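PDB 3SGH: SusD homolog from Bacteroides thetaiotaomicron, which probably binds glycans at the cell surface as a SusD-like outer-membrane lipoprotein, helping to capture them for uptake. Local coordinates for residues A[30-42]-A[235-249]. Numbering follows the deposited sequence. Where two conformers were deposited one is given.
Sequences CPQQNACQEINCM and INENGYAIVSGWPEV
Helices 33-40 and 239-245 cross at -79° with their axes 8.4 Å apart at closest approach; the nearest pair of CA atoms is Q33 and G239, 4.1 Å apart. A side chain on G239 would run into P31 O and C36 CB, so its absence permits this close approach. C36 SG, anti to its own N (chi1 -170°), hangs over one face of the Y240 ring, 3.8 Å from the centroid and almost on the ring normal. C41 SG approaches the same ring obliquely and also packs against V243 and V249. At the far end of the ring, N40 CB lies 3.3 Å from Y240 OH, a hydroxyl joined through a water to N40 O; the N40 amide itself bonds to A29 O. Replacing Y240 by alanine would probably leave both cysteine sulfurs without their aromatic partner and break the water link to N40 O. Nearer the surface, the extended Q37 side chain sends NE2 to the anti lone pair of E248 OE1, 2.8 Å away and nearly straight (172°), while its OE1 meets the edge of the W246 ring at CZ3 (3.5 Å). Two waters brace this pair, one joining Q37 OE1 to E248 OE1, the other linking Q37 NE2 with the backbone oxygens of C41 and E248. Q33 lies across I242, its OE1 3.2 Å from I242 CD1 and its CB against CD1 and CG2. The whole is a steep helix-helix crossing with Cys sulfur-aromatic contacts, joining two short helices distant in sequence within the largely helical SusD-like fold.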
ATOM      1  N   CYS A  30      -0.995  -4.858   9.832  1.00 15.43           N
ATOM      2  CA  CYS A  30      -2.212  -5.701  10.012  1.00 16.01           C
ATOM      3  C   CYS A  30      -1.918  -7.206  10.077  1.00 15.32           C
ATOM      4  O   CYS A  30      -2.391  -7.967   9.222  1.00 14.59           O
ATOM      5  CB  CYS A  30      -3.215  -5.420   8.903  1.00 16.09           C
ATOM      6  SG  CYS A  30      -3.965  -3.754   9.105  1.00 19.93           S
ATOM      7  N   PRO A  31      -1.158  -7.650  11.091  1.00 14.57           N
ATOM      8  CA  PRO A  31      -0.854  -9.085  11.229  1.00 15.29           C
ATOM      9  C   PRO A  31      -2.003 -10.027  11.645  1.00 15.05           C
ATOM     10  O   PRO A  31      -1.969 -11.222  11.298  1.00 15.48           O
ATOM     11  CB  PRO A  31       0.246  -9.106  12.275  1.00 15.44           C
ATOM     12  CG  PRO A  31      -0.006  -7.885  13.107  1.00 15.79           C
ATOM     13  CD  PRO A  31      -0.486  -6.840  12.134  1.00 14.97           C
ATOM     14  N   GLN A  32      -2.967  -9.533  12.415  1.00 14.75           N
ATOM     15  CA  GLN A  32      -4.048 -10.393  12.863  1.00 15.19           C
ATOM     16  C   GLN A  32      -4.789 -10.908  11.625  1.00 14.99           C
ATOM     17  O   GLN A  32      -4.996 -10.176  10.648  1.00 12.75           O
ATOM     18  CB  GLN A  32      -4.950  -9.640  13.819  1.00 16.12           C
ATOM     19  CG  GLN A  32      -5.967 -10.514  14.570  1.00 15.55           C
ATOM     20  CD  GLN A  32      -7.254 -10.742  13.842  1.00 17.67           C
ATOM     21  OE1 GLN A  32      -7.601 -10.005  12.895  1.00 16.30           O
ATOM     22  NE2 GLN A  32      -8.005 -11.743  14.293  1.00 18.14           N
ATOM     23  N   GLN A  33      -5.251 -12.149  11.670  1.00 15.17           N
ATOM     24  CA  GLN A  33      -5.710 -12.802  10.468  1.00 15.78           C
ATOM     25  C   GLN A  33      -6.847 -12.067   9.741  1.00 15.05           C
ATOM     26  O   GLN A  33      -6.833 -12.010   8.512  1.00 14.26           O
ATOM     27  CB  GLN A  33      -6.072 -14.274  10.742  1.00 16.31           C
ATOM     28  CG  GLN A  33      -7.267 -14.443  11.671  1.00 16.99           C
ATOM     29  CD  GLN A  33      -7.286 -15.786  12.336  1.00 19.40           C
ATOM     30  OE1 GLN A  33      -6.278 -16.220  12.944  1.00 20.05           O
ATOM     31  NE2 GLN A  33      -8.393 -16.490  12.194  1.00 18.91           N
ATOM     32  N   ASN A  34      -7.812 -11.500  10.481  1.00 13.93           N
ATOM     33  CA  ASN A  34      -8.920 -10.782   9.840  1.00 14.73           C
ATOM     34  C   ASN A  34      -8.528  -9.386   9.385  1.00 14.91           C
ATOM     35  O   ASN A  34      -8.944  -8.965   8.317  1.00 13.63           O
ATOM     36  CB  ASN A  34     -10.104 -10.716  10.789  1.00 16.02           C
ATOM     37  CG  ASN A  34     -10.509 -12.113  11.282  1.00 18.10           C
ATOM     38  OD1 ASN A  34     -10.438 -12.399  12.466  1.00 18.59           O
ATOM     39  ND2 ASN A  34     -10.847 -12.991  10.356  1.00 19.08           N
ATOM     40  N   ALA A  35      -7.720  -8.687  10.168  1.00 14.38           N
ATOM     41  CA  ALA A  35      -7.122  -7.412   9.732  1.00 14.35           C
ATOM     42  C   ALA A  35      -6.337  -7.627   8.438  1.00 13.98           C
ATOM     43  O   ALA A  35      -6.454  -6.834   7.517  1.00 15.05           O
ATOM     44  CB  ALA A  35      -6.183  -6.857  10.834  1.00 15.65           C
ATOM     45  N   CYS A  36      -5.529  -8.700   8.410  1.00 13.82           N
ATOM     46  CA  CYS A  36      -4.740  -9.066   7.233  1.00 13.74           C
ATOM     47  C   CYS A  36      -5.637  -9.301   6.011  1.00 13.27           C
ATOM     48  O   CYS A  36      -5.394  -8.743   4.941  1.00 13.19           O
ATOM     49  CB  CYS A  36      -3.843 -10.272   7.523  1.00 12.84           C
ATOM     50  SG  CYS A  36      -2.662 -10.561   6.211  1.00 16.28           S
ATOM     51  N   GLN A  37      -6.703 -10.069   6.175  1.00 13.21           N
ATOM     52  CA  GLN A  37      -7.590 -10.296   5.060  1.00 13.26           C
ATOM     53  C   GLN A  37      -8.198  -8.984   4.594  1.00 13.54           C
ATOM     54  O   GLN A  37      -8.177  -8.682   3.399  1.00 15.11           O
ATOM     55  CB  GLN A  37      -8.688 -11.284   5.349  1.00 13.39           C
ATOM     56  CG  GLN A  37      -9.580 -11.480   4.069  1.00 15.06           C
ATOM     57  CD  GLN A  37     -10.411 -12.756   4.141  1.00 16.73           C
ATOM     58  OE1 GLN A  37     -11.101 -13.008   5.148  1.00 16.90           O
ATOM     59  NE2 GLN A  37     -10.345 -13.555   3.079  1.00 15.17           N
ATOM     60  N   GLU A  38      -8.685  -8.214   5.557  1.00 14.34           N
ATOM     61  CA  GLU A  38      -9.446  -6.982   5.225  1.00 14.35           C
ATOM     62  C   GLU A  38      -8.598  -5.933   4.513  1.00 14.38           C
ATOM     63  O   GLU A  38      -9.033  -5.328   3.537  1.00 14.78           O
ATOM     64  CB  GLU A  38     -10.078  -6.397   6.478  1.00 14.42           C
ATOM     65  CG  GLU A  38     -11.171  -7.319   7.079  1.00 15.94           C
ATOM     66  CD  GLU A  38     -11.557  -6.919   8.530  1.00 21.11           C
ATOM     67  OE1 GLU A  38     -11.107  -5.871   9.007  1.00 19.00           O
ATOM     68  OE2 GLU A  38     -12.316  -7.673   9.158  1.00 21.62           O
ATOM     69  N   ILE A  39      -7.375  -5.720   4.996  1.00 14.17           N
ATOM     70  CA  ILE A  39      -6.505  -4.700   4.461  1.00 14.44           C
ATOM     71  C   ILE A  39      -5.546  -5.221   3.396  1.00 13.92           C
ATOM     72  O   ILE A  39      -5.267  -4.523   2.423  1.00 13.84           O
ATOM     73  CB  ILE A  39      -5.725  -4.014   5.641  1.00 14.63           C
ATOM     74  CG1 ILE A  39      -6.713  -3.334   6.613  1.00 16.43           C
ATOM     75  CG2 ILE A  39      -4.621  -3.015   5.129  1.00 14.12           C
ATOM     76  CD1 ILE A  39      -7.445  -2.082   6.030  1.00 17.49           C
ATOM     77  N   ASN A  40      -4.995  -6.408   3.611  1.00 13.44           N
ATOM     78  CA  ASN A  40      -3.969  -6.932   2.750  1.00 13.85           C
ATOM     79  C   ASN A  40      -4.477  -7.887   1.683  1.00 13.99           C
ATOM     80  O   ASN A  40      -3.723  -8.166   0.769  1.00 14.26           O
ATOM     81  CB  ASN A  40      -2.870  -7.629   3.557  1.00 13.59           C
ATOM     82  CG  ASN A  40      -2.100  -6.663   4.448  1.00 13.98           C
ATOM     83  OD1 ASN A  40      -1.877  -5.513   4.068  1.00 16.02           O
ATOM     84  ND2 ASN A  40      -1.685  -7.120   5.615  1.00 14.35           N
ATOM     85  N   CYS A  41      -5.717  -8.367   1.752  1.00 14.30           N
ATOM     86  CA  CYS A  41      -6.173  -9.428   0.832  1.00 14.54           C
ATOM     87  C   CYS A  41      -7.555  -9.288   0.216  1.00 14.90           C
ATOM     88  O   CYS A  41      -8.123 -10.307  -0.252  1.00 16.64           O
ATOM     89  CB  CYS A  41      -6.111 -10.792   1.543  1.00 13.65           C
ATOM     90  SG  CYS A  41      -4.534 -11.240   2.401  1.00 15.36           S
HETATM   91  N   MSE A  42      -8.091  -8.071   0.149  1.00 14.60           N
HETATM   92  CA  MSE A  42      -9.439  -7.826  -0.372  0.70 14.82           C
HETATM   93  C   MSE A  42      -9.352  -6.789  -1.496  1.00 14.11           C
HETATM   94  O   MSE A  42      -9.002  -7.127  -2.637  1.00 14.51           O
HETATM   95  CB  MSE A  42     -10.417  -7.389   0.757  0.70 14.61           C
HETATM   96  CG  MSE A  42     -10.737  -8.495   1.779  0.70 15.22           C
HETATM   97 SE   MSE A  42     -11.647 -10.078   1.088  0.52 15.51          SE
HETATM   98  CE  MSE A  42     -13.511  -9.490   1.185  0.70 16.28           C
ATOM     99  N   ILE A 235       1.365 -11.828  18.040  1.00 20.91           N
ATOM    100  CA  ILE A 235       0.735 -13.105  17.685  1.00 21.96           C
ATOM    101  C   ILE A 235       1.817 -14.140  17.311  1.00 23.22           C
ATOM    102  O   ILE A 235       1.616 -15.347  17.443  1.00 22.18           O
ATOM    103  CB  ILE A 235      -0.266 -12.914  16.517  1.00 20.90           C
ATOM    104  CG1 ILE A 235      -1.315 -11.844  16.860  1.00 22.51           C
ATOM    105  CG2 ILE A 235      -0.900 -14.245  16.131  1.00 19.52           C
ATOM    106  CD1 ILE A 235      -2.065 -11.325  15.618  1.00 21.66           C
ATOM    107  N   ASN A 236       2.976 -13.637  16.890  1.00 24.11           N
ATOM    108  CA  ASN A 236       4.151 -14.449  16.511  1.00 25.88           C
ATOM    109  C   ASN A 236       3.900 -15.451  15.380  1.00 25.51           C
ATOM    110  O   ASN A 236       4.632 -16.443  15.193  1.00 27.91           O
ATOM    111  CB  ASN A 236       4.785 -15.054  17.756  1.00 26.99           C
ATOM    112  CG  ASN A 236       5.483 -13.971  18.602  1.00 30.60           C
ATOM    113  OD1 ASN A 236       6.559 -13.448  18.232  1.00 37.41           O
ATOM    114  ND2 ASN A 236       4.861 -13.618  19.701  1.00 33.73           N
ATOM    115  N   GLU A 237       2.849 -15.174  14.639  1.00 24.33           N
ATOM    116  CA  GLU A 237       2.569 -15.845  13.378  1.00 24.12           C
ATOM    117  C   GLU A 237       1.802 -14.894  12.487  1.00 23.31           C
ATOM    118  O   GLU A 237       0.967 -14.107  12.969  1.00 23.14           O
ATOM    119  CB  GLU A 237       1.857 -17.183  13.578  1.00 25.32           C
ATOM    120  CG  GLU A 237       0.534 -17.125  14.211  1.00 28.26           C
ATOM    121  CD  GLU A 237      -0.087 -18.523  14.403  1.00 32.44           C
ATOM    122  OE1 GLU A 237       0.366 -19.271  15.309  1.00 35.72           O
ATOM    123  OE2 GLU A 237      -1.027 -18.856  13.645  1.00 34.15           O
ATOM    124  N   ASN A 238       2.080 -14.939  11.180  1.00 20.18           N
ATOM    125  CA  ASN A 238       1.542 -13.915  10.324  1.00 19.09           C
ATOM    126  C   ASN A 238       0.147 -14.277   9.804  1.00 17.54           C
ATOM    127  O   ASN A 238      -0.230 -15.448   9.725  1.00 18.79           O
ATOM    128  CB  ASN A 238       2.525 -13.485   9.220  1.00 18.31           C
ATOM    129  CG  ASN A 238       2.756 -14.560   8.161  1.00 18.97           C
ATOM    130  OD1 ASN A 238       1.827 -14.885   7.437  1.00 19.99           O
ATOM    131  ND2 ASN A 238       4.024 -15.040   8.004  1.00 17.11           N
ATOM    132  N   GLY A 239      -0.616 -13.261   9.504  1.00 15.67           N
ATOM    133  CA  GLY A 239      -1.972 -13.432   8.993  1.00 14.79           C
ATOM    134  C   GLY A 239      -2.033 -13.981   7.596  1.00 14.96           C
ATOM    135  O   GLY A 239      -2.978 -14.679   7.270  1.00 15.71           O
ATOM    136  N   TYR A 240      -1.019 -13.701   6.772  1.00 14.11           N
ATOM    137  CA  TYR A 240      -1.033 -14.208   5.397  1.00 14.43           C
ATOM    138  C   TYR A 240      -1.036 -15.713   5.397  1.00 14.23           C
ATOM    139  O   TYR A 240      -1.730 -16.313   4.583  1.00 14.58           O
ATOM    140  CB  TYR A 240       0.138 -13.694   4.591  1.00 14.60           C
ATOM    141  CG  TYR A 240       0.084 -12.253   4.077  1.00 13.48           C
ATOM    142  CD1 TYR A 240      -0.761 -11.865   3.054  1.00 13.27           C
ATOM    143  CD2 TYR A 240       0.952 -11.290   4.608  1.00 14.84           C
ATOM    144  CE1 TYR A 240      -0.768 -10.617   2.564  1.00 14.32           C
ATOM    145  CE2 TYR A 240       0.968 -10.005   4.102  1.00 13.72           C
ATOM    146  CZ  TYR A 240       0.124  -9.667   3.073  1.00 14.59           C
ATOM    147  OH  TYR A 240       0.133  -8.397   2.530  1.00 14.75           O
ATOM    148  N   ALA A 241      -0.270 -16.323   6.297  1.00 14.94           N
ATOM    149  CA  ALA A 241      -0.183 -17.781   6.315  1.00 15.68           C
ATOM    150  C   ALA A 241      -1.561 -18.381   6.678  1.00 15.09           C
ATOM    151  O   ALA A 241      -1.959 -19.414   6.128  1.00 15.61           O
ATOM    152  CB  ALA A 241       0.878 -18.242   7.251  1.00 14.76           C
ATOM    153  N   ILE A 242      -2.289 -17.702   7.568  1.00 15.20           N
ATOM    154  CA  ILE A 242      -3.627 -18.148   7.947  1.00 14.74           C
ATOM    155  C   ILE A 242      -4.586 -17.984   6.718  1.00 14.79           C
ATOM    156  O   ILE A 242      -5.245 -18.952   6.342  1.00 15.10           O
ATOM    157  CB  ILE A 242      -4.152 -17.426   9.214  1.00 14.93           C
ATOM    158  CG1 ILE A 242      -3.226 -17.754  10.420  1.00 18.30           C
ATOM    159  CG2 ILE A 242      -5.652 -17.868   9.488  1.00 13.88           C
ATOM    160  CD1 ILE A 242      -3.369 -16.798  11.645  1.00 20.73           C
ATOM    161  N   VAL A 243      -4.691 -16.781   6.157  1.00 14.23           N
ATOM    162  CA  VAL A 243      -5.570 -16.533   5.006  1.00 14.73           C
ATOM    163  C   VAL A 243      -5.222 -17.481   3.853  1.00 13.97           C
ATOM    164  O   VAL A 243      -6.097 -18.113   3.236  1.00 13.99           O
ATOM    165  CB  VAL A 243      -5.559 -15.060   4.618  1.00 14.34           C
ATOM    166  CG1 VAL A 243      -6.509 -14.778   3.442  1.00 15.46           C
ATOM    167  CG2 VAL A 243      -5.949 -14.199   5.849  1.00 14.99           C
ATOM    168  N   SER A 244      -3.927 -17.672   3.631  1.00 13.24           N
ATOM    169  CA  SER A 244      -3.464 -18.488   2.513  1.00 13.59           C
ATOM    170  C   SER A 244      -3.798 -19.977   2.724  1.00 14.21           C
ATOM    171  O   SER A 244      -4.012 -20.725   1.756  1.00 15.37           O
ATOM    172  CB  SER A 244      -1.954 -18.314   2.330  1.00 13.47           C
ATOM    173  OG  SER A 244      -1.394 -19.113   1.306  1.00 16.17           O
ATOM    174  N   GLY A 245      -3.815 -20.390   3.984  1.00 15.13           N
ATOM    175  CA  GLY A 245      -4.114 -21.755   4.362  1.00 16.57           C
ATOM    176  C   GLY A 245      -5.581 -22.125   4.217  1.00 18.12           C
ATOM    177  O   GLY A 245      -5.901 -23.304   4.063  1.00 19.78           O
ATOM    178  N   TRP A 246      -6.466 -21.140   4.231  1.00 16.16           N
ATOM    179  CA  TRP A 246      -7.906 -21.401   4.160  1.00 15.82           C
ATOM    180  C   TRP A 246      -8.438 -22.238   2.990  1.00 18.02           C
ATOM    181  O   TRP A 246      -9.201 -23.188   3.249  1.00 19.16           O
ATOM    182  CB  TRP A 246      -8.720 -20.123   4.380  1.00 16.17           C
ATOM    183  CG  TRP A 246      -8.633 -19.562   5.759  1.00 15.14           C
ATOM    184  CD1 TRP A 246      -8.311 -20.231   6.914  1.00 14.82           C
ATOM    185  CD2 TRP A 246      -8.935 -18.223   6.144  1.00 15.73           C
ATOM    186  NE1 TRP A 246      -8.342 -19.349   7.980  1.00 15.03           N
ATOM    187  CE2 TRP A 246      -8.750 -18.123   7.521  1.00 12.75           C
ATOM    188  CE3 TRP A 246      -9.322 -17.078   5.435  1.00 15.26           C
ATOM    189  CZ2 TRP A 246      -8.952 -16.943   8.204  1.00 18.05           C
ATOM    190  CZ3 TRP A 246      -9.527 -15.931   6.105  1.00 17.75           C
ATOM    191  CH2 TRP A 246      -9.331 -15.858   7.488  1.00 19.14           C
ATOM    192  N   PRO A 247      -8.035 -21.961   1.719  1.00 17.23           N
ATOM    193  CA  PRO A 247      -7.250 -20.807   1.200  1.00 17.65           C
ATOM    194  C   PRO A 247      -8.153 -19.706   0.697  1.00 17.50           C
ATOM    195  O   PRO A 247      -9.217 -20.012   0.169  1.00 20.60           O
ATOM    196  CB  PRO A 247      -6.500 -21.400  -0.007  1.00 17.55           C
ATOM    197  CG  PRO A 247      -7.425 -22.511  -0.520  1.00 17.94           C
ATOM    198  CD  PRO A 247      -8.231 -23.001   0.691  1.00 18.30           C
ATOM    199  N   GLU A 248      -7.761 -18.445   0.853  1.00 15.65           N
ATOM    200  CA  GLU A 248      -8.498 -17.339   0.275  1.00 15.09           C
ATOM    201  C   GLU A 248      -7.623 -16.256  -0.356  1.00 15.34           C
ATOM    202  O   GLU A 248      -8.154 -15.252  -0.797  1.00 14.71           O
ATOM    203  CB  GLU A 248      -9.506 -16.760   1.284  1.00 15.13           C
ATOM    204  CG  GLU A 248     -10.643 -17.760   1.618  1.00 16.10           C
ATOM    205  CD  GLU A 248     -11.735 -17.213   2.514  1.00 17.29           C
ATOM    206  OE1 GLU A 248     -11.768 -15.990   2.791  1.00 16.24           O
ATOM    207  OE2 GLU A 248     -12.583 -18.048   2.910  1.00 17.77           O
ATOM    208  N   VAL A 249      -6.301 -16.481  -0.422  1.00 13.73           N
ATOM    209  CA  VAL A 249      -5.397 -15.584  -1.125  1.00 12.70           C
ATOM    210  C   VAL A 249      -4.302 -16.344  -1.828  1.00 13.98           C
ATOM    211  O   VAL A 249      -3.788 -17.326  -1.303  1.00 13.43           O
ATOM    212  CB  VAL A 249      -4.847 -14.459  -0.169  1.00 11.81           C
ATOM    213  CG1 VAL A 249      -3.847 -15.067   0.857  1.00 12.09           C
ATOM    214  CG2 VAL A 249      -4.262 -13.282  -0.975  1.00 12.03           C
TER
HETATM  215  O   HOH W   1      -1.955 -13.650  12.529  1.00 18.83           O
HETATM  216  O   HOH W   2      -8.790 -12.963   0.691  1.00 16.14           O
HETATM  217  O   HOH W   3     -12.927 -15.192   5.225  1.00 23.93           O
HETATM  218  O   HOH W   4      -1.186  -7.117   0.281  1.00 15.17           O